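PDB 6JIL: cycloserine biosynthesis protein DcsG from Streptomyces lavendulae, which catalyses the ATP- and magnesium-dependent cyclization of O-ureido-D-serine to the antibiotic D-cycloserine. Local coordinates for residues A68-R72 / M83-R87; V111-A117 / V162-L166; F192-H198 / G285-F289. All coordinates share one frame; numbering follows the deposited sequence.

How the interactions relate
The three contacts follow one another along the chain without interleaving. Interaction 1 pairs helices 63-76 and 83-89 beside the parallel sheet that contains strand 50-55. Interaction 2 lies in the ATP-grasp range, where the loop after strand 109-111 meets helix 155-167 against the sheet that includes strands 133-138 and 172-176. Interaction 3, in the same range, sets the hairpin of strands 186-192 and 195-202 against helix 285-296. Interaction 1 is about 24 Å, centre to centre, from each of the others, while interactions 2 and 3 are about 38 Å apart on opposite sides of the chain's centre. Two helices, a loop with a helix, and a hairpin with a helix are thus packed in three separate parts of the monomer.

Interaction 1: A68-R72 / M83-R87; sequences AFCER and MPLVR
C70 and M83, a selenomethionine, form the tight part of this contact between two nearly antiparallel helical segments, whose axes come no closer than 10.7 Å. The end of M83 does the touching: its methyl CE lies 3.5 Å from CB of C70, and its selenium packs against the backbone of the other helix, 3.5 Å from N of E71. Bends at chi2 (-63°) and chi3 (81°) fold this long, flexible chain so that selenium and methyl both meet the facing helix. C70 is small enough to let them come close, and its SG reaches CG1 of V86 at 4.1 Å, a looser apolar touch by a compact branched residue.

The other side, more exposed, is polar and much less tight. OE1 of E71 approaches NH2 of R87 at the guanidinium edge in a long salt bridge of 3.9 Å. The carboxylate and guanidinium planes are only 17° apart. A water bridges the two: it accepts from NE of R87 at 2.6 Å, in the guanidinium plane, and donates weakly to OE1 of E71. Long charged chains can span the gap; OE2 of E71 also bonds weakly to H75.

On the buried side, C70 and V86 both rest on F53 of strand 50-55, so the two helices pack together over the parallel sheet, and V86 also touches T81 and C273.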
loop_
_atom_site.group_PDB
_atom_site.type_symbol
_atom_site.label_atom_id
_atom_site.label_comp_id
_atom_site.label_asym_id
_atom_site.label_seq_id
_atom_site.Cartn_x
_atom_site.Cartn_y
_atom_site.Cartn_z
ATOM N N ALA A 68 17.412 -1.099 -1.837
ATOM C CA ALA A 68 18.724 -1.415 -2.396
ATOM C C ALA A 68 18.642 -2.734 -3.161
ATOM O O ALA A 68 19.246 -2.897 -4.225
ATOM C CB ALA A 68 19.764 -1.515 -1.277
ATOM N N PHE A 69 17.883 -3.671 -2.605
ATOM C CA PHE A 69 17.698 -4.975 -3.220
ATOM C C PHE A 69 17.042 -4.785 -4.580
ATOM O O PHE A 69 17.524 -5.289 -5.584
ATOM C CB PHE A 69 16.813 -5.853 -2.333
ATOM C CG PHE A 69 16.206 -7.024 -3.053
ATOM C CD1 PHE A 69 16.961 -8.151 -3.339
ATOM C CD2 PHE A 69 14.873 -6.990 -3.458
ATOM C CE1 PHE A 69 16.394 -9.239 -4.023
ATOM C CE2 PHE A 69 14.296 -8.068 -4.142
ATOM C CZ PHE A 69 15.059 -9.192 -4.422
ATOM N N CYS A 70 15.940 -4.049 -4.602
ATOM C CA CYS A 70 15.226 -3.789 -5.844
ATOM C C CYS A 70 16.154 -3.156 -6.874
ATOM O O CYS A 70 16.184 -3.571 -8.033
ATOM C CB CYS A 70 14.033 -2.869 -5.582
ATOM S SG CYS A 70 12.781 -3.577 -4.500
ATOM N N GLU A 71 16.901 -2.141 -6.444
ATOM C CA GLU A 71 17.844 -1.448 -7.308
ATOM C C GLU A 71 18.840 -2.422 -7.944
ATOM O O GLU A 71 19.054 -2.392 -9.154
ATOM C CB GLU A 71 18.592 -0.383 -6.503
ATOM C CG GLU A 71 19.627 0.416 -7.283
ATOM C CD GLU A 71 19.040 1.124 -8.496
ATOM O OE1 GLU A 71 17.904 1.642 -8.405
ATOM O OE2 GLU A 71 19.726 1.170 -9.539
ATOM N N ARG A 72 19.444 -3.287 -7.133
ATOM C CA ARG A 72 20.413 -4.256 -7.647
ATOM C C ARG A 72 19.784 -5.270 -8.600
ATOM O O ARG A 72 20.426 -5.723 -9.544
ATOM C CB ARG A 72 21.070 -5.036 -6.508
ATOM C CG ARG A 72 21.989 -4.241 -5.602
ATOM C CD ARG A 72 22.865 -5.211 -4.786
ATOM N NE ARG A 72 22.060 -6.077 -3.933
ATOM C CZ ARG A 72 21.528 -5.698 -2.776
ATOM N NH1 ARG A 72 21.726 -4.465 -2.326
ATOM N NH2 ARG A 72 20.779 -6.543 -2.079
HETATM N N MSE A 83 11.830 0.723 -11.104
HETATM C CA MSE A 83 12.277 1.489 -9.945
HETATM C C MSE A 83 11.539 2.784 -9.634
HETATM O O MSE A 83 11.144 3.005 -8.488
HETATM C CB MSE A 83 13.782 1.741 -10.039
HETATM C CG MSE A 83 14.588 0.470 -9.867
HETATM SE SE MSE A 83 14.352 -0.321 -8.106
HETATM C CE MSE A 83 12.687 -1.238 -8.358
ATOM N N PRO A 84 11.339 3.660 -10.634
ATOM C CA PRO A 84 10.622 4.899 -10.312
ATOM C C PRO A 84 9.322 4.593 -9.563
ATOM O O PRO A 84 9.027 5.215 -8.542
ATOM C CB PRO A 84 10.381 5.527 -11.685
ATOM C CG PRO A 84 11.584 5.091 -12.450
ATOM C CD PRO A 84 11.708 3.627 -12.059
ATOM N N LEU A 85 8.564 3.622 -10.073
ATOM C CA LEU A 85 7.300 3.208 -9.461
ATOM C C LEU A 85 7.543 2.659 -8.057
ATOM O O LEU A 85 6.828 2.993 -7.121
ATOM C CB LEU A 85 6.625 2.113 -10.300
ATOM C CG LEU A 85 5.097 1.945 -10.276
ATOM C CD1 LEU A 85 4.771 0.503 -10.595
ATOM C CD2 LEU A 85 4.508 2.328 -8.936
ATOM N N VAL A 86 8.551 1.809 -7.916
ATOM C CA VAL A 86 8.863 1.221 -6.621
ATOM C C VAL A 86 9.164 2.258 -5.538
ATOM O O VAL A 86 8.548 2.233 -4.473
ATOM C CB VAL A 86 10.061 0.240 -6.729
ATOM C CG1 VAL A 86 10.477 -0.254 -5.332
ATOM C CG2 VAL A 86 9.676 -0.942 -7.617
ATOM N N ARG A 87 10.098 3.167 -5.801
ATOM C CA ARG A 87 10.452 4.184 -4.812
ATOM C C ARG A 87 9.250 5.042 -4.434
ATOM O O ARG A 87 9.063 5.399 -3.270
ATOM C CB ARG A 87 11.555 5.113 -5.337
ATOM C CG ARG A 87 12.827 4.425 -5.790
ATOM C CD ARG A 87 13.925 5.440 -6.104
ATOM N NE ARG A 87 14.826 4.943 -7.144
ATOM C CZ ARG A 87 14.636 5.111 -8.454
ATOM N NH1 ARG A 87 13.575 5.775 -8.898
ATOM N NH2 ARG A 87 15.497 4.596 -9.325
HETATM O O HOH W 1 16.616 3.509 -5.949
#

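Interaction 2: V111-A117 / V162-L166; sequences VAPGSDA and VARLL
The carbonyl O of A112 is gripped twice by S115, by OG at 2.7 Å and by the backbone N at 3.0 Å, and this double hold fixes the loop that L166 packs against. The hydroxyl approaches at a C=O...OG angle of 134°, tilted 18° from the carbonyl plane. The backbone bond closes a type II turn from A112 to S115, and the hydroxyl bond reinforces it. P113 suits the second position, since its ring already holds phi near the value needed, and G114 suits the third, where glycine readily takes the positive phi.

Across the contact, L166 carries most of the packing. Its CG lies anti to the carbonyl carbon (chi1 -59°), which sends the two methyls into the curve of the loop. CD2 sits 3.7 Å from O of V111 and also meets the backbone at P113, whereas CD1 reaches O of S115 and lies 4.1 Å from CG1 of V111. The V111 and L166 side chains cross at about a right angle.

Farther along, A117 opens helix 117-127, its CB 3.9 Å from CB of A163 and 4.0 Å from CG1 of V162. Alanines on both sides allow this close approach, and D116 caps the new helix through A119 N. V111 and L166 also rest on V172 of strand 172-176, and V162 on V136 of strand 133-138.

No hydrogen bond joins the two segments, so their association rests on apolar packing and shape, while the polar bonds set the loop surface that helix 155-167 meets.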
loop_
_atom_site.group_PDB
_atom_site.type_symbol
_atom_site.label_atom_id
_atom_site.label_comp_id
_atom_site.label_asym_id
_atom_site.label_seq_id
_atom_site.Cartn_x
_atom_site.Cartn_y
_atom_site.Cartn_z
ATOM N N VAL A 111 5.756 15.147 7.841
ATOM C CA VAL A 111 6.797 15.656 8.739
ATOM C C VAL A 111 8.122 15.035 8.304
ATOM O O VAL A 111 8.282 13.822 8.346
ATOM C CB VAL A 111 6.528 15.237 10.203
ATOM C CG1 VAL A 111 7.604 15.813 11.130
ATOM C CG2 VAL A 111 5.137 15.687 10.627
ATOM N N ALA A 112 9.076 15.863 7.903
ATOM C CA ALA A 112 10.366 15.356 7.436
ATOM C C ALA A 112 11.430 15.215 8.517
ATOM O O ALA A 112 11.439 15.959 9.495
ATOM C CB ALA A 112 10.892 16.251 6.319
ATOM N N PRO A 113 12.349 14.248 8.349
ATOM C CA PRO A 113 13.418 14.043 9.329
ATOM C C PRO A 113 14.165 15.359 9.532
ATOM O O PRO A 113 14.484 16.060 8.568
ATOM C CB PRO A 113 14.293 12.990 8.664
ATOM C CG PRO A 113 13.303 12.179 7.894
ATOM C CD PRO A 113 12.430 13.245 7.270
ATOM N N GLY A 114 14.433 15.694 10.787
ATOM C CA GLY A 114 15.131 16.929 11.073
ATOM C C GLY A 114 14.167 17.953 11.613
ATOM O O GLY A 114 14.582 18.985 12.124
ATOM N N SER A 115 12.874 17.670 11.497
ATOM C CA SER A 115 11.842 18.580 11.988
ATOM C C SER A 115 11.692 18.462 13.495
ATOM O O SER A 115 12.101 17.470 14.104
ATOM C CB SER A 115 10.486 18.263 11.352
ATOM O OG SER A 115 10.502 18.434 9.947
ATOM N N ASP A 116 11.095 19.487 14.086
ATOM C CA ASP A 116 10.836 19.511 15.518
ATOM C C ASP A 116 9.558 18.688 15.676
ATOM O O ASP A 116 8.485 19.117 15.259
ATOM C CB ASP A 116 10.606 20.957 15.966
ATOM C CG ASP A 116 10.403 21.087 17.455
ATOM O OD1 ASP A 116 9.561 20.355 18.017
ATOM O OD2 ASP A 116 11.080 21.940 18.067
ATOM N N ALA A 117 9.669 17.506 16.267
ATOM C CA ALA A 117 8.509 16.634 16.429
ATOM C C ALA A 117 7.291 17.281 17.095
ATOM O O ALA A 117 6.194 17.281 16.519
ATOM C CB ALA A 117 8.905 15.367 17.190
ATOM N N VAL A 162 6.230 10.376 16.958
ATOM C CA VAL A 162 6.747 11.000 15.750
ATOM C C VAL A 162 8.270 11.042 15.775
ATOM O O VAL A 162 8.925 10.668 14.800
ATOM C CB VAL A 162 6.192 12.445 15.580
ATOM C CG1 VAL A 162 6.933 13.174 14.464
ATOM C CG2 VAL A 162 4.705 12.386 15.256
ATOM N N ALA A 163 8.827 11.486 16.897
ATOM C CA ALA A 163 10.270 11.589 17.034
ATOM C C ALA A 163 10.944 10.247 16.792
ATOM O O ALA A 163 11.955 10.172 16.095
ATOM C CB ALA A 163 10.635 12.120 18.420
ATOM N N ARG A 164 10.374 9.195 17.367
ATOM C CA ARG A 164 10.907 7.842 17.234
ATOM C C ARG A 164 11.036 7.446 15.765
ATOM O O ARG A 164 11.985 6.767 15.380
ATOM C CB ARG A 164 9.995 6.848 17.980
ATOM C CG ARG A 164 10.385 5.378 17.831
ATOM C CD ARG A 164 9.593 4.468 18.791
ATOM N NE ARG A 164 8.168 4.350 18.465
ATOM C CZ ARG A 164 7.678 3.564 17.508
ATOM N NH1 ARG A 164 8.495 2.816 16.774
ATOM N NH2 ARG A 164 6.370 3.527 17.280
ATOM N N LEU A 165 10.077 7.878 14.951
ATOM C CA LEU A 165 10.074 7.559 13.527
ATOM C C LEU A 165 11.082 8.384 12.739
ATOM O O LEU A 165 11.733 7.883 11.824
ATOM C CB LEU A 165 8.672 7.767 12.941
ATOM C CG LEU A 165 7.622 6.787 13.463
ATOM C CD1 LEU A 165 6.291 7.019 12.761
ATOM C CD2 LEU A 165 8.109 5.375 13.215
ATOM N N LEU A 166 11.198 9.655 13.091
ATOM C CA LEU A 166 12.141 10.531 12.417
ATOM C C LEU A 166 13.556 10.039 12.701
ATOM O O LEU A 166 14.421 10.055 11.822
ATOM C CB LEU A 166 11.974 11.969 12.918
ATOM C CG LEU A 166 10.585 12.582 12.714
ATOM C CD1 LEU A 166 10.554 13.983 13.303
ATOM C CD2 LEU A 166 10.242 12.613 11.224
#

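Interaction 3: F192-H198 / G285-F289; sequences FDGVYSH and GALRF
F192 and V195 pair their backbones in both directions around a type I' turn, and the N-to-C directions of strand 195-198 and helix segment 285-289 differ by 146°, their axes 9.2 Å apart at closest. F192 is the apolar centre: its CE1 lies 3.2 Å from the carbonyl O of G285, its CE2 3.4 Å from CB of F289, and its CD1 packs on CB of R288. F289 CA and R288 C lie over one face of the F192 ring. The near-parallel phenyl rings (20°) are slid apart, centroids at 5.2 Å, with scant overlap.

At the helix start, G285, lacking a side chain, brings its CA within 4.1 Å of CE1 of H198. S197 OG, 3.6 Å from CD of R288, shares a 2.8 Å hydrogen bond with ND1 of H198 in the imidazole plane. S197 and H198 both face T190 in a classic beta bulge.

R288, extended from CG to NE, reaches across the strand, with CA of S197 over one face of its guanidinium. A water links its NH2 weakly to O of S197.

Aromatic and aliphatic packing thus buries F192 and F289, whereas R288 packs its aliphatic stem on S197 and F192 and its charged end pairs chiefly with D284. H198, its side chain about 7 Å from that of the probable active-site residue R254, is held at both ring nitrogens, by S197 and L277 O, which should limit its rotation.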
loop_
_atom_site.group_PDB
_atom_site.type_symbol
_atom_site.label_atom_id
_atom_site.label_comp_id
_atom_site.label_asym_id
_atom_site.label_seq_id
_atom_site.Cartn_x
_atom_site.Cartn_y
_atom_site.Cartn_z
ATOM N N PHE A 192 -6.708 -4.470 -12.274
ATOM C CA PHE A 192 -5.758 -5.166 -13.129
ATOM C C PHE A 192 -5.746 -4.478 -14.484
ATOM O O PHE A 192 -6.756 -4.444 -15.183
ATOM C CB PHE A 192 -6.142 -6.636 -13.249
ATOM C CG PHE A 192 -5.975 -7.397 -11.961
ATOM C CD1 PHE A 192 -7.056 -8.033 -11.362
ATOM C CD2 PHE A 192 -4.734 -7.465 -11.340
ATOM C CE1 PHE A 192 -6.904 -8.724 -10.168
ATOM C CE2 PHE A 192 -4.573 -8.154 -10.143
ATOM C CZ PHE A 192 -5.663 -8.786 -9.557
ATOM N N ASP A 193 -4.596 -3.904 -14.830
ATOM C CA ASP A 193 -4.426 -3.174 -16.085
ATOM C C ASP A 193 -5.436 -2.043 -16.266
ATOM O O ASP A 193 -5.961 -1.833 -17.360
ATOM C CB ASP A 193 -4.495 -4.121 -17.284
ATOM C CG ASP A 193 -3.141 -4.688 -17.648
ATOM O OD1 ASP A 193 -2.136 -4.166 -17.121
ATOM O OD2 ASP A 193 -3.071 -5.640 -18.459
ATOM N N GLY A 194 -5.697 -1.318 -15.184
ATOM C CA GLY A 194 -6.626 -0.208 -15.235
ATOM C C GLY A 194 -8.085 -0.619 -15.214
ATOM O O GLY A 194 -8.961 0.212 -15.455
ATOM N N VAL A 195 -8.355 -1.889 -14.920
ATOM C CA VAL A 195 -9.728 -2.387 -14.889
ATOM C C VAL A 195 -10.119 -2.929 -13.517
ATOM O O VAL A 195 -9.405 -3.732 -12.918
ATOM C CB VAL A 195 -9.932 -3.490 -15.956
ATOM C CG1 VAL A 195 -11.336 -4.081 -15.861
ATOM C CG2 VAL A 195 -9.687 -2.907 -17.338
ATOM N N TYR A 196 -11.260 -2.472 -13.019
ATOM C CA TYR A 196 -11.747 -2.903 -11.720
ATOM C C TYR A 196 -12.022 -4.400 -11.719
ATOM O O TYR A 196 -12.688 -4.919 -12.616
ATOM C CB TYR A 196 -13.032 -2.152 -11.361
ATOM C CG TYR A 196 -13.716 -2.685 -10.125
ATOM C CD1 TYR A 196 -13.186 -2.457 -8.856
ATOM C CD2 TYR A 196 -14.878 -3.444 -10.227
ATOM C CE1 TYR A 196 -13.798 -2.973 -7.716
ATOM C CE2 TYR A 196 -15.501 -3.972 -9.091
ATOM C CZ TYR A 196 -14.954 -3.730 -7.843
ATOM O OH TYR A 196 -15.563 -4.243 -6.729
ATOM N N SER A 197 -11.513 -5.094 -10.707
ATOM C CA SER A 197 -11.738 -6.529 -10.607
ATOM C C SER A 197 -12.655 -6.875 -9.447
ATOM O O SER A 197 -13.669 -7.535 -9.626
ATOM C CB SER A 197 -10.416 -7.275 -10.428
ATOM O OG SER A 197 -10.641 -8.666 -10.264
ATOM N N HIS A 198 -12.298 -6.417 -8.255
ATOM C CA HIS A 198 -13.086 -6.728 -7.075
ATOM C C HIS A 198 -12.624 -5.899 -5.887
ATOM O O HIS A 198 -11.613 -5.190 -5.956
ATOM C CB HIS A 198 -12.913 -8.197 -6.723
ATOM C CG HIS A 198 -11.489 -8.572 -6.449
ATOM N ND1 HIS A 198 -10.588 -8.865 -7.452
ATOM C CD2 HIS A 198 -10.796 -8.649 -5.286
ATOM C CE1 HIS A 198 -9.404 -9.106 -6.920
ATOM N NE2 HIS A 198 -9.503 -8.981 -5.608
ATOM N N GLY A 285 -10.213 -13.069 -9.863
ATOM C CA GLY A 285 -9.161 -12.083 -9.678
ATOM C C GLY A 285 -7.770 -12.590 -10.005
ATOM O O GLY A 285 -6.997 -11.902 -10.664
ATOM N N ALA A 286 -7.451 -13.796 -9.555
ATOM C CA ALA A 286 -6.140 -14.372 -9.802
ATOM C C ALA A 286 -5.877 -14.591 -11.285
ATOM O O ALA A 286 -4.755 -14.400 -11.751
ATOM C CB ALA A 286 -5.996 -15.686 -9.044
ATOM N N LEU A 287 -6.902 -15.002 -12.025
ATOM C CA LEU A 287 -6.746 -15.246 -13.458
ATOM C C LEU A 287 -6.485 -13.925 -14.175
ATOM O O LEU A 287 -5.657 -13.850 -15.083
ATOM C CB LEU A 287 -8.001 -15.917 -14.035
ATOM C CG LEU A 287 -8.027 -16.161 -15.550
ATOM C CD1 LEU A 287 -6.849 -17.039 -15.946
ATOM C CD2 LEU A 287 -9.343 -16.822 -15.961
ATOM N N ARG A 288 -7.190 -12.882 -13.755
ATOM C CA ARG A 288 -7.015 -11.571 -14.360
ATOM C C ARG A 288 -5.610 -11.049 -14.088
ATOM O O ARG A 288 -5.042 -10.305 -14.887
ATOM C CB ARG A 288 -8.028 -10.575 -13.798
ATOM C CG ARG A 288 -9.467 -10.982 -13.935
ATOM C CD ARG A 288 -10.325 -9.775 -13.697
ATOM N NE ARG A 288 -11.745 -10.084 -13.667
ATOM C CZ ARG A 288 -12.698 -9.171 -13.825
ATOM N NH1 ARG A 288 -12.372 -7.895 -14.030
ATOM N NH2 ARG A 288 -13.974 -9.529 -13.762
ATOM N N PHE A 289 -5.051 -11.433 -12.948
ATOM C CA PHE A 289 -3.711 -10.993 -12.600
ATOM C C PHE A 289 -2.694 -11.733 -13.472
ATOM O O PHE A 289 -1.814 -11.118 -14.075
ATOM C CB PHE A 289 -3.447 -11.257 -11.116
ATOM C CG PHE A 289 -2.179 -10.655 -10.609
ATOM C CD1 PHE A 289 -1.477 -9.724 -11.368
ATOM C CD2 PHE A 289 -1.692 -11.003 -9.356
ATOM C CE1 PHE A 289 -0.308 -9.147 -10.886
ATOM C CE2 PHE A 289 -0.526 -10.434 -8.864
ATOM C CZ PHE A 289 0.169 -9.503 -9.631
HETATM O O HOH W 2 -15.596 -7.386 -12.141
#